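PDB 5Z3K: glucosidase from Croceicoccus marinus, which probably hydrolyses O-glycosidic bonds as a beta-glucosidase of glycoside hydrolase family 39. Local coordinates for residues Leu260-Trp265 against Ser294-Ala299. Numbering follows the deposited sequence.
Sequences LLLSYW and SEVDKA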
loop_
_atom_site.group_PDB
_atom_site.type_symbol
_atom_site.label_atom_id
_atom_site.label_comp_id
_atom_site.label_asym_id
_atom_site.label_seq_id
_atom_site.Cartn_x
_atom_site.Cartn_y
_atom_site.Cartn_z
ATOM N N LEU A 260 -4.210 -10.067 -6.858
ATOM C CA LEU A 260 -3.179 -10.077 -5.827
ATOM C C LEU A 260 -3.189 -8.732 -5.108
ATOM O O LEU A 260 -2.996 -7.690 -5.737
ATOM C CB LEU A 260 -1.800 -10.339 -6.425
ATOM C CG LEU A 260 -1.571 -11.693 -7.091
ATOM C CD1 LEU A 260 -0.074 -11.996 -7.129
ATOM C CD2 LEU A 260 -2.345 -12.795 -6.372
ATOM N N LEU A 261 -3.406 -8.751 -3.799
ATOM C CA LEU A 261 -3.431 -7.520 -3.016
ATOM C C LEU A 261 -2.249 -7.515 -2.060
ATOM O O LEU A 261 -2.131 -8.399 -1.205
ATOM C CB LEU A 261 -4.748 -7.382 -2.250
ATOM C CG LEU A 261 -5.129 -5.967 -1.813
ATOM C CD1 LEU A 261 -6.641 -5.879 -1.657
ATOM C CD2 LEU A 261 -4.442 -5.607 -0.510
ATOM N N LEU A 262 -1.393 -6.507 -2.197
ATOM C CA LEU A 262 -0.216 -6.345 -1.354
ATOM C C LEU A 262 -0.638 -5.524 -0.133
ATOM O O LEU A 262 -0.696 -4.293 -0.185
ATOM C CB LEU A 262 0.904 -5.695 -2.163
ATOM C CG LEU A 262 2.272 -5.381 -1.558
ATOM C CD1 LEU A 262 2.854 -6.590 -0.804
ATOM C CD2 LEU A 262 3.212 -4.879 -2.669
ATOM N N SER A 263 -0.956 -6.213 0.975
ATOM C CA SER A 263 -1.581 -5.556 2.124
ATOM C C SER A 263 -0.605 -4.751 2.969
ATOM O O SER A 263 -1.041 -3.860 3.714
ATOM C CB SER A 263 -2.272 -6.599 3.012
ATOM O OG SER A 263 -3.562 -6.875 2.501
ATOM N N TYR A 264 0.687 -5.074 2.908
ATOM C CA TYR A 264 1.753 -4.303 3.541
ATOM C C TYR A 264 2.924 -4.290 2.586
ATOM O O TYR A 264 3.329 -5.353 2.103
ATOM C CB TYR A 264 2.296 -4.910 4.839
ATOM C CG TYR A 264 1.412 -5.087 6.049
ATOM C CD1 TYR A 264 0.476 -6.111 6.108
ATOM C CD2 TYR A 264 1.608 -4.312 7.183
ATOM C CE1 TYR A 264 -0.295 -6.314 7.247
ATOM C CE2 TYR A 264 0.838 -4.501 8.334
ATOM C CZ TYR A 264 -0.106 -5.514 8.360
ATOM O OH TYR A 264 -0.873 -5.717 9.503
ATOM N N TRP A 265 3.504 -3.122 2.373
ATOM C CA TRP A 265 4.799 -3.052 1.714
ATOM C C TRP A 265 5.524 -1.820 2.224
ATOM O O TRP A 265 4.912 -0.762 2.421
ATOM C CB TRP A 265 4.671 -3.042 0.189
ATOM C CG TRP A 265 4.240 -1.750 -0.454
ATOM C CD1 TRP A 265 2.974 -1.397 -0.802
ATOM C CD2 TRP A 265 5.090 -0.677 -0.890
ATOM N NE1 TRP A 265 2.970 -0.164 -1.402
ATOM C CE2 TRP A 265 4.256 0.302 -1.472
ATOM C CE3 TRP A 265 6.470 -0.449 -0.848
ATOM C CZ2 TRP A 265 4.755 1.493 -2.002
ATOM C CZ3 TRP A 265 6.962 0.746 -1.373
ATOM C CH2 TRP A 265 6.104 1.694 -1.943
ATOM N N SER A 294 3.897 -5.339 -12.774
ATOM C CA SER A 294 4.022 -6.501 -11.892
ATOM C C SER A 294 2.665 -7.178 -11.777
ATOM O O SER A 294 1.657 -6.682 -12.280
ATOM C CB SER A 294 4.522 -6.100 -10.504
ATOM O OG SER A 294 3.450 -5.566 -9.739
ATOM N N GLU A 295 2.647 -8.310 -11.075
ATOM C CA GLU A 295 1.396 -8.995 -10.790
ATOM C C GLU A 295 0.633 -8.378 -9.622
ATOM O O GLU A 295 -0.452 -8.866 -9.296
ATOM C CB GLU A 295 1.664 -10.482 -10.522
ATOM C CG GLU A 295 2.350 -11.187 -11.703
ATOM C CD GLU A 295 1.515 -11.166 -12.973
ATOM O OE1 GLU A 295 0.272 -11.138 -12.876
ATOM O OE2 GLU A 295 2.103 -11.209 -14.073
ATOM N N VAL A 296 1.155 -7.314 -8.997
ATOM C CA VAL A 296 0.404 -6.619 -7.958
ATOM C C VAL A 296 -0.787 -5.905 -8.585
ATOM O O VAL A 296 -0.640 -5.116 -9.530
ATOM C CB VAL A 296 1.304 -5.623 -7.205
ATOM C CG1 VAL A 296 0.496 -4.868 -6.152
ATOM C CG2 VAL A 296 2.493 -6.340 -6.570
ATOM N N ASP A 297 -1.980 -6.157 -8.043
ATOM C CA ASP A 297 -3.184 -5.499 -8.539
ATOM C C ASP A 297 -3.638 -4.346 -7.659
ATOM O O ASP A 297 -4.261 -3.402 -8.162
ATOM C CB ASP A 297 -4.328 -6.505 -8.666
ATOM C CG ASP A 297 -4.066 -7.541 -9.742
ATOM O OD1 ASP A 297 -3.647 -7.147 -10.848
ATOM O OD2 ASP A 297 -4.248 -8.747 -9.476
ATOM N N LYS A 298 -3.352 -4.420 -6.363
ATOM C CA LYS A 298 -3.637 -3.366 -5.401
ATOM C C LYS A 298 -2.540 -3.406 -4.348
ATOM O O LYS A 298 -2.061 -4.488 -3.989
ATOM C CB LYS A 298 -4.999 -3.562 -4.722
ATOM C CG LYS A 298 -6.195 -3.521 -5.644
ATOM C CD LYS A 298 -6.434 -2.133 -6.182
ATOM C CE LYS A 298 -7.865 -2.009 -6.738
ATOM N NZ LYS A 298 -8.398 -3.337 -7.174
ATOM N N ALA A 299 -2.150 -2.234 -3.849
ATOM C CA ALA A 299 -1.019 -2.147 -2.942
ATOM C C ALA A 299 -1.323 -1.190 -1.805
ATOM O O ALA A 299 -1.977 -0.162 -2.015
ATOM C CB ALA A 299 0.243 -1.681 -3.681
#
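Asp297 holds both backbone polar atoms of Leu260. Its carboxylate OD2 accepts from Leu260 N at 2.9 Å, met on the anti side and 20° out of the carboxylate plane. The backbone N of Asp297 in turn donates to Leu260 O at 2.9 Å. With CG beside its backbone N (chi1 -67°), the carboxylate is brought back to the start of the neighbouring segment. Replacing this aspartate by alanine removes the carboxylate acceptor, and Leu260 N is likely to be left without its mate here, though the backbone bond to Leu260 O could remain. Lys298 N adds a weak bond to the same Leu260 O, and Leu262 N continues the pairing, donating to Lys298 O at 2.8 Å, nearly straight at 170°; Leu262 pairs onward with Ile300. Strands 259-266 and 298-301 are the seventh and eighth of the TIM barrel, joined through helix 277-291 as a beta-alpha-beta unit, so their bridges Leu261-Lys298 and Leu262-Ala299 are parallel. The side chains alternate between the two faces of the sheet. On one, Leu261 CG lies 3.8 Å from Lys298 CB, and the bent lysine chain then leads away to a salt bridge with Glu259. On the other, Leu262 CB meets Val296 CG1 at 4.1 Å and also faces the Ala299 methyl. Ala299 CB lies obliquely to the Trp265 ring, 3.9 Å from Trp265 NE1; the indole also packs on helix 277-291. Leu260 CB touches Glu295 O at 3.5 Å, and its CD1 reaches Glu295 CB, with Arg247 of helix 238-252 contacting both side chains.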